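Local coordinates for putative cell invasion protein with MAC/Perforin domain (Bacteroides thetaiotaomicron VPI-5482, PDB 3KK7) that is of unproven function but belongs to the membrane-attack complex/perforin family, whose best-known members form pores in membranes, and may act in cell invasion, at residues A[30-35]-A[509-514]; A[375-380]-A[445-450]. One frame throughout, in Å; residues are numbered along the deposited sequence.

Interaction 1 of 2, residues A[30-35]-A[509-514]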
ATOM      1  N   SER A  30      13.345  23.290  25.009  1.00 31.75           N
ATOM      2  CA  SER A  30      14.312  23.772  24.019  1.00 31.46           C
ATOM      3  C   SER A  30      14.403  22.842  22.806  1.00 31.32           C
ATOM      4  O   SER A  30      15.026  23.183  21.804  1.00 31.09           O
ATOM      5  CB  SER A  30      15.685  24.007  24.659  1.00 31.39           C
ATOM      6  OG  SER A  30      16.174  22.843  25.279  1.00 31.55           O
ATOM      7  N   LEU A  31      13.771  21.671  22.888  1.00 31.27           N
ATOM      8  CA  LEU A  31      13.637  20.790  21.725  1.00 30.85           C
ATOM      9  C   LEU A  31      12.697  21.432  20.720  1.00 30.75           C
ATOM     10  O   LEU A  31      11.714  22.064  21.126  1.00 30.93           O
ATOM     11  CB  LEU A  31      13.027  19.464  22.134  1.00 30.85           C
ATOM     12  CG  LEU A  31      13.814  18.599  23.102  1.00 30.17           C
ATOM     13  CD1 LEU A  31      12.931  17.449  23.542  1.00 30.74           C
ATOM     14  CD2 LEU A  31      15.079  18.099  22.447  1.00 30.16           C
ATOM     15  N   PRO A  32      12.968  21.261  19.410  1.00 30.53           N
ATOM     16  CA  PRO A  32      11.993  21.795  18.443  1.00 30.26           C
ATOM     17  C   PRO A  32      10.680  20.985  18.457  1.00 30.41           C
ATOM     18  O   PRO A  32      10.602  19.936  19.094  1.00 30.32           O
ATOM     19  CB  PRO A  32      12.706  21.696  17.083  1.00 30.01           C
ATOM     20  CG  PRO A  32      14.039  21.009  17.332  1.00 30.26           C
ATOM     21  CD  PRO A  32      14.066  20.518  18.763  1.00 30.59           C
ATOM     22  N   ARG A  33       9.645  21.523  17.817  1.00 30.64           N
ATOM     23  CA  ARG A  33       8.373  20.834  17.639  1.00 30.81           C
ATOM     24  C   ARG A  33       8.202  20.454  16.178  1.00 30.52           C
ATOM     25  O   ARG A  33       7.274  20.922  15.529  1.00 31.03           O
ATOM     26  CB  ARG A  33       7.221  21.731  18.055  1.00 30.84           C
ATOM     27  CG  ARG A  33       7.349  22.206  19.468  1.00 32.28           C
ATOM     28  CD  ARG A  33       6.007  22.441  20.129  1.00 33.96           C
ATOM     29  NE  ARG A  33       6.116  22.084  21.537  1.00 36.01           N
ATOM     30  CZ  ARG A  33       5.629  20.979  22.101  1.00 37.08           C
ATOM     31  NH1 ARG A  33       4.921  20.090  21.408  1.00 36.98           N
ATOM     32  NH2 ARG A  33       5.830  20.787  23.401  1.00 38.34           N
ATOM     33  N   VAL A  34       9.107  19.637  15.652  1.00 29.74           N
ATOM     34  CA  VAL A  34       9.024  19.265  14.253  1.00 29.32           C
ATOM     35  C   VAL A  34       8.956  17.750  14.135  1.00 29.01           C
ATOM     36  O   VAL A  34       9.899  17.031  14.487  1.00 28.14           O
ATOM     37  CB  VAL A  34      10.174  19.869  13.417  1.00 29.12           C
ATOM     38  CG1 VAL A  34       9.999  19.517  11.961  1.00 28.47           C
ATOM     39  CG2 VAL A  34      10.185  21.370  13.553  1.00 28.54           C
ATOM     40  N   TRP A  35       7.812  17.292  13.630  1.00 28.96           N
ATOM     41  CA  TRP A  35       7.529  15.877  13.513  1.00 28.99           C
ATOM     42  C   TRP A  35       7.721  15.359  12.080  1.00 29.56           C
ATOM     43  O   TRP A  35       7.730  14.145  11.863  1.00 29.09           O
ATOM     44  CB  TRP A  35       6.115  15.551  14.007  1.00 29.04           C
ATOM     45  CG  TRP A  35       5.616  16.405  15.142  1.00 28.38           C
ATOM     46  CD1 TRP A  35       4.440  17.078  15.189  1.00 26.97           C
ATOM     47  CD2 TRP A  35       6.293  16.692  16.373  1.00 28.08           C
ATOM     48  NE1 TRP A  35       4.329  17.747  16.372  1.00 26.91           N
ATOM     49  CE2 TRP A  35       5.453  17.534  17.119  1.00 26.61           C
ATOM     50  CE3 TRP A  35       7.523  16.308  16.920  1.00 27.86           C
ATOM     51  CZ2 TRP A  35       5.802  18.016  18.383  1.00 26.68           C
ATOM     52  CZ3 TRP A  35       7.865  16.789  18.181  1.00 26.82           C
ATOM     53  CH2 TRP A  35       7.006  17.629  18.894  1.00 25.97           C
ATOM     54  N   ILE A 509      14.769  13.953  13.539  1.00 27.01           N
ATOM     55  CA  ILE A 509      14.066  12.766  14.054  1.00 27.39           C
ATOM     56  C   ILE A 509      14.461  12.443  15.492  1.00 27.77           C
ATOM     57  O   ILE A 509      13.605  12.455  16.368  1.00 28.52           O
ATOM     58  CB  ILE A 509      14.228  11.518  13.137  1.00 27.55           C
ATOM     59  CG1 ILE A 509      13.624  11.791  11.753  1.00 27.67           C
ATOM     60  CG2 ILE A 509      13.536  10.288  13.761  1.00 26.74           C
ATOM     61  CD1 ILE A 509      13.894  10.718  10.718  1.00 27.50           C
ATOM     62  N   PRO A 510      15.745  12.159  15.760  1.00 28.22           N
ATOM     63  CA  PRO A 510      16.073  11.958  17.200  1.00 28.25           C
ATOM     64  C   PRO A 510      15.624  13.125  18.089  1.00 28.45           C
ATOM     65  O   PRO A 510      15.247  12.911  19.243  1.00 28.14           O
ATOM     66  CB  PRO A 510      17.605  11.801  17.224  1.00 28.22           C
ATOM     67  CG  PRO A 510      18.087  12.145  15.819  1.00 28.41           C
ATOM     68  CD  PRO A 510      16.911  11.960  14.879  1.00 28.07           C
ATOM     69  N   ASP A 511      15.625  14.341  17.538  1.00 29.03           N
ATOM     70  CA  ASP A 511      15.176  15.534  18.284  1.00 29.28           C
ATOM     71  C   ASP A 511      13.664  15.504  18.582  1.00 29.14           C
ATOM     72  O   ASP A 511      13.230  15.951  19.652  1.00 29.14           O
ATOM     73  CB  ASP A 511      15.624  16.858  17.598  1.00 29.32           C
ATOM     74  CG  ASP A 511      17.048  17.322  18.040  1.00 29.73           C
ATOM     75  OD1 ASP A 511      17.548  16.806  19.068  1.00 29.63           O
ATOM     76  OD2 ASP A 511      17.664  18.198  17.363  1.00 29.45           O
ATOM     77  N   ALA A 512      12.870  14.953  17.670  1.00 29.07           N
ATOM     78  CA  ALA A 512      11.452  14.766  17.934  1.00 28.76           C
ATOM     79  C   ALA A 512      11.256  13.856  19.157  1.00 29.02           C
ATOM     80  O   ALA A 512      10.379  14.101  19.985  1.00 29.73           O
ATOM     81  CB  ALA A 512      10.779  14.221  16.747  1.00 28.47           C
ATOM     82  N   TYR A 513      12.113  12.856  19.326  1.00 29.03           N
ATOM     83  CA  TYR A 513      12.050  11.989  20.519  1.00 28.77           C
ATOM     84  C   TYR A 513      12.889  12.482  21.697  1.00 29.08           C
ATOM     85  O   TYR A 513      12.873  11.888  22.776  1.00 29.29           O
ATOM     86  CB  TYR A 513      12.466  10.567  20.153  1.00 28.59           C
ATOM     87  CG  TYR A 513      11.530   9.874  19.177  1.00 27.28           C
ATOM     88  CD1 TYR A 513      11.609  10.112  17.811  1.00 26.11           C
ATOM     89  CD2 TYR A 513      10.600   8.954  19.619  1.00 27.10           C
ATOM     90  CE1 TYR A 513      10.773   9.465  16.924  1.00 26.21           C
ATOM     91  CE2 TYR A 513       9.762   8.291  18.736  1.00 26.18           C
ATOM     92  CZ  TYR A 513       9.842   8.545  17.395  1.00 25.61           C
ATOM     93  OH  TYR A 513       8.992   7.879  16.542  1.00 24.12           O
ATOM     94  N   GLY A 514      13.608  13.581  21.505  1.00 29.75           N
ATOM     95  CA  GLY A 514      14.498  14.126  22.547  1.00 29.85           C
ATOM     96  C   GLY A 514      15.509  13.094  23.006  1.00 29.91           C
ATOM     97  O   GLY A 514      15.662  12.876  24.205  1.00 30.34           O
TER

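Interaction 2 of 2, residues A[375-380]-A[445-450]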
ATOM      1  N   PRO A 375       5.939  12.521  19.611  1.00 28.31           N
ATOM      2  CA  PRO A 375       6.092  11.307  20.398  1.00 29.04           C
ATOM      3  C   PRO A 375       6.120  11.561  21.920  1.00 29.80           C
ATOM      4  O   PRO A 375       6.341  12.676  22.368  1.00 29.71           O
ATOM      5  CB  PRO A 375       7.416  10.737  19.904  1.00 28.69           C
ATOM      6  CG  PRO A 375       8.136  11.864  19.373  1.00 28.52           C
ATOM      7  CD  PRO A 375       7.162  12.843  18.866  1.00 28.08           C
ATOM      8  N   TYR A 376       5.896  10.501  22.693  1.00 30.77           N
ATOM      9  CA  TYR A 376       5.819  10.591  24.141  1.00 31.33           C
ATOM     10  C   TYR A 376       5.780   9.197  24.730  1.00 31.92           C
ATOM     11  O   TYR A 376       5.318   8.273  24.086  1.00 32.45           O
ATOM     12  CB  TYR A 376       4.552  11.339  24.578  1.00 31.45           C
ATOM     13  CG  TYR A 376       3.253  10.723  24.112  1.00 31.62           C
ATOM     14  CD1 TYR A 376       2.607   9.750  24.870  1.00 32.68           C
ATOM     15  CD2 TYR A 376       2.655  11.136  22.921  1.00 33.08           C
ATOM     16  CE1 TYR A 376       1.394   9.185  24.447  1.00 33.24           C
ATOM     17  CE2 TYR A 376       1.457  10.582  22.484  1.00 33.80           C
ATOM     18  CZ  TYR A 376       0.830   9.602  23.247  1.00 33.84           C
ATOM     19  OH  TYR A 376      -0.358   9.067  22.809  1.00 33.18           O
ATOM     20  N   ILE A 377       6.261   9.062  25.956  1.00 32.39           N
ATOM     21  CA  ILE A 377       6.184   7.820  26.687  1.00 32.64           C
ATOM     22  C   ILE A 377       5.010   7.931  27.638  1.00 33.09           C
ATOM     23  O   ILE A 377       4.905   8.918  28.354  1.00 33.23           O
ATOM     24  CB  ILE A 377       7.443   7.593  27.499  1.00 32.63           C
ATOM     25  CG1 ILE A 377       8.652   7.461  26.562  1.00 32.18           C
ATOM     26  CG2 ILE A 377       7.270   6.356  28.371  1.00 33.11           C
ATOM     27  CD1 ILE A 377       9.976   7.250  27.276  1.00 29.91           C
ATOM     28  N   GLU A 378       4.119   6.944  27.629  1.00 33.44           N
ATOM     29  CA  GLU A 378       3.029   6.884  28.595  1.00 34.21           C
ATOM     30  C   GLU A 378       3.263   5.655  29.490  1.00 34.88           C
ATOM     31  O   GLU A 378       3.470   4.540  28.982  1.00 35.37           O
ATOM     32  CB  GLU A 378       1.654   6.851  27.910  1.00 34.37           C
ATOM     33  CG  GLU A 378       1.424   5.679  26.931  1.00 35.83           C
ATOM     34  CD  GLU A 378       0.094   5.754  26.191  1.00 37.52           C
ATOM     35  OE1 GLU A 378      -0.864   6.300  26.781  1.00 40.02           O
ATOM     36  OE2 GLU A 378       0.003   5.260  25.030  1.00 37.79           O
ATOM     37  N   ILE A 379       3.309   5.863  30.809  1.00 34.82           N
ATOM     38  CA  ILE A 379       3.468   4.762  31.767  1.00 34.80           C
ATOM     39  C   ILE A 379       2.054   4.350  32.166  1.00 35.01           C
ATOM     40  O   ILE A 379       1.347   5.095  32.864  1.00 35.01           O
ATOM     41  CB  ILE A 379       4.278   5.172  33.028  1.00 34.61           C
ATOM     42  CG1 ILE A 379       5.659   5.725  32.630  1.00 34.16           C
ATOM     43  CG2 ILE A 379       4.421   3.976  33.972  1.00 34.62           C
ATOM     44  CD1 ILE A 379       6.232   6.735  33.596  1.00 30.83           C
ATOM     45  N   ILE A 380       1.632   3.181  31.706  1.00 34.69           N
ATOM     46  CA  ILE A 380       0.270   2.749  31.918  1.00 34.71           C
ATOM     47  C   ILE A 380       0.261   1.288  32.322  1.00 34.85           C
ATOM     48  O   ILE A 380       1.289   0.743  32.680  1.00 34.52           O
ATOM     49  CB  ILE A 380      -0.587   3.012  30.655  1.00 34.91           C
ATOM     50  CG1 ILE A 380      -0.010   2.279  29.434  1.00 35.11           C
ATOM     51  CG2 ILE A 380      -0.670   4.513  30.389  1.00 35.09           C
ATOM     52  CD1 ILE A 380      -1.005   2.067  28.299  1.00 34.46           C
ATOM     53  N   LYS A 445      16.597   9.683  31.762  1.00 35.01           N
ATOM     54  CA  LYS A 445      18.042   9.760  31.500  1.00 34.93           C
ATOM     55  C   LYS A 445      18.363   9.706  30.002  1.00 34.80           C
ATOM     56  O   LYS A 445      19.428  10.147  29.589  1.00 34.64           O
ATOM     57  CB  LYS A 445      18.792   8.601  32.181  1.00 34.86           C
ATOM     58  CG  LYS A 445      18.811   8.563  33.722  1.00 35.12           C
ATOM     59  CD  LYS A 445      19.157   7.120  34.207  1.00 35.61           C
ATOM     60  CE  LYS A 445      20.090   7.060  35.430  1.00 35.25           C
ATOM     61  NZ  LYS A 445      19.426   7.415  36.696  1.00 35.09           N
ATOM     62  N   TYR A 446      17.445   9.150  29.211  1.00 34.72           N
ATOM     63  CA  TYR A 446      17.666   8.917  27.786  1.00 34.79           C
ATOM     64  C   TYR A 446      16.709   9.711  26.876  1.00 35.08           C
ATOM     65  O   TYR A 446      17.077  10.065  25.754  1.00 34.58           O
ATOM     66  CB  TYR A 446      17.553   7.402  27.509  1.00 34.62           C
ATOM     67  CG  TYR A 446      18.338   6.570  28.496  1.00 34.05           C
ATOM     68  CD1 TYR A 446      19.714   6.390  28.351  1.00 33.84           C
ATOM     69  CD2 TYR A 446      17.716   5.994  29.602  1.00 33.54           C
ATOM     70  CE1 TYR A 446      20.454   5.638  29.288  1.00 34.01           C
ATOM     71  CE2 TYR A 446      18.445   5.244  30.547  1.00 33.85           C
ATOM     72  CZ  TYR A 446      19.816   5.073  30.383  1.00 34.04           C
ATOM     73  OH  TYR A 446      20.531   4.336  31.307  1.00 34.28           O
ATOM     74  N   TYR A 447      15.488   9.973  27.358  1.00 35.54           N
ATOM     75  CA  TYR A 447      14.434  10.608  26.558  1.00 35.86           C
ATOM     76  C   TYR A 447      14.009  11.908  27.228  1.00 36.39           C
ATOM     77  O   TYR A 447      13.728  11.920  28.432  1.00 36.11           O
ATOM     78  CB  TYR A 447      13.190   9.732  26.496  1.00 35.67           C
ATOM     79  CG  TYR A 447      13.316   8.402  25.801  1.00 35.86           C
ATOM     80  CD1 TYR A 447      13.714   7.254  26.490  1.00 36.13           C
ATOM     81  CD2 TYR A 447      12.950   8.263  24.473  1.00 36.05           C
ATOM     82  CE1 TYR A 447      13.787   6.007  25.834  1.00 35.98           C
ATOM     83  CE2 TYR A 447      13.020   7.030  23.822  1.00 35.69           C
ATOM     84  CZ  TYR A 447      13.435   5.919  24.497  1.00 35.50           C
ATOM     85  OH  TYR A 447      13.483   4.729  23.819  1.00 37.48           O
ATOM     86  N   GLN A 448      13.930  12.976  26.433  1.00 36.99           N
ATOM     87  CA  GLN A 448      13.553  14.315  26.909  1.00 37.37           C
ATOM     88  C   GLN A 448      12.170  14.745  26.401  1.00 37.17           C
ATOM     89  O   GLN A 448      11.842  15.942  26.383  1.00 36.97           O
ATOM     90  CB  GLN A 448      14.581  15.334  26.433  1.00 37.75           C
ATOM     91  CG  GLN A 448      15.889  15.333  27.200  1.00 39.56           C
ATOM     92  CD  GLN A 448      16.668  16.606  26.941  1.00 42.10           C
ATOM     93  OE1 GLN A 448      16.631  17.153  25.834  1.00 44.81           O
ATOM     94  NE2 GLN A 448      17.359  17.099  27.961  1.00 44.10           N
ATOM     95  N   LEU A 449      11.372  13.763  25.980  1.00 36.80           N
ATOM     96  CA  LEU A 449      10.035  14.020  25.478  1.00 36.22           C
ATOM     97  C   LEU A 449       9.037  13.966  26.635  1.00 36.11           C
ATOM     98  O   LEU A 449       9.388  13.611  27.757  1.00 35.66           O
ATOM     99  CB  LEU A 449       9.674  13.025  24.369  1.00 35.99           C
ATOM    100  CG  LEU A 449      10.119  11.557  24.417  1.00 35.97           C
ATOM    101  CD1 LEU A 449       9.703  10.823  25.710  1.00 34.33           C
ATOM    102  CD2 LEU A 449       9.568  10.844  23.166  1.00 35.31           C
ATOM    103  N   LYS A 450       7.799  14.359  26.354  1.00 36.05           N
ATOM    104  CA  LYS A 450       6.719  14.281  27.318  1.00 36.02           C
ATOM    105  C   LYS A 450       6.617  12.838  27.833  1.00 35.90           C
ATOM    106  O   LYS A 450       6.483  11.910  27.053  1.00 35.76           O
ATOM    107  CB  LYS A 450       5.401  14.714  26.653  1.00 36.45           C
ATOM    108  CG  LYS A 450       4.167  14.841  27.578  1.00 37.65           C
ATOM    109  CD  LYS A 450       2.809  14.666  26.822  1.00 39.48           C
ATOM    110  CE  LYS A 450       2.334  15.912  26.037  1.00 39.18           C
ATOM    111  NZ  LYS A 450       1.092  15.600  25.252  1.00 38.07           N
TER

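Interaction 1 of 2, residues A[30-35]-A[509-514]
Leu31 and Trp35 meet the end of a short helix from two places along the same loop, and the contacts they make are wholly van der Waals in kind. Both methyls of Leu31 press on the helix terminus, CD1 nearest Gly514 CA (3.8 Å) and CD2 equally near that atom and Asp511 O. Its CG lies anti to the carbonyl carbon (chi1 -63°), which directs the branched end at the terminus. Gly514 closes the helix in a Schellman motif; its positive phi (56°) favours glycine by itself, and a beta carbon here would also collide with Leu31 CD1. Further along, the indole of Trp35 turns back to the helix although its CB points away from it, and the edge of the ring receives the methyl of Ala512, with CE3 and Ala512 CB 3.9 Å apart. The same methyl rests on the loop backbone, 3.7 Å from Val34 O. Between these two places, Pro32 CD lies 4.1 Å from Asp511 CB, a light contact near the exposed side.

Polar linkage comes from Arg27, which donates hydrogen bonds to Pro32 O on the loop and to both Asp511 O and Ala512 O on the helix. The loop, which follows strand 22-25, thus lies against helix 508-512 of the D3 region; Ile509 and Pro510 pack on Tyr503 of strand 499-504, and Pro510 and Asp511 on Leu516 of helix 516-521.

Interaction 2 of 2, residues A[375-380]-A[445-450]
Ile377 and Leu449 interlock at the apolar centre, their side chains crossing at about a right angle with Ile377 CG1 3.6 Å from Leu449 CD1. Ile377 extends beyond this point to Tyr447, placing CD1 over one face of the phenol ring, 4.0 Å from its centroid and 20° off the normal, a CH-pi contact set somewhat toward the rim. With chi1 at -63°, CG1 stands beside the backbone N of Ile377, which carries the delta methyl to that ring. The other methyl of Leu449 serves a different partner: CD2 sits 3.9 Å from Pro375 CB and also lies against the Pro375-Tyr376 peptide. In Leu449 chi1 is 37°, with CG held between its own N and carbonyl carbon, and the fork opens so that one branch meets Ile377 and the other the proline. With both delta branches gone, as in an alanine here, Pro375 and Ile377 would probably face a gap and the isoleucine end could shift.

The cluster lies in the mixed sheet region of D2, where the loop between helix 429-443 and strand 450-454 crosses the start of strand 376-386; farther on these two strands pair in parallel. Ile377 N donates to Lys450 O at 3.1 Å. Next to this bond, Tyr376 CB packs 3.2 Å from the same Lys450 O. At the outer edge the Lys450 chain, bent at chi3, brings NZ 5.7 Å from the Tyr376 ring centroid, at most a weak cation-pi attraction, while Lys452 also makes a cation-pi contact with that tyrosine. Gln25 NE2 bonds to the carbonyl oxygens of Tyr447 and Leu449.

Burial separates the two contacts: interaction 2 is a buried contact, four of its six touching residues being buried, whereas interaction 1 is only partly buried and has exposed residues among those that touch. Their chemistry follows this difference. A loop against a helix end depends on shape and on an arginine from outside, while a loop leading into one strand and the start of its neighbour add a direct backbone bond and an apolar cluster. Interaction 2 joins elements within the D2 region; interaction 1 attaches an N-terminal loop to D3. They meet directly, with centres about 12 Å apart: Gly514 O probably accepts a hydrogen bond from Gln448 N at 2.8 Å, and Ala512 and Tyr513 adjoin Pro375 and Leu449.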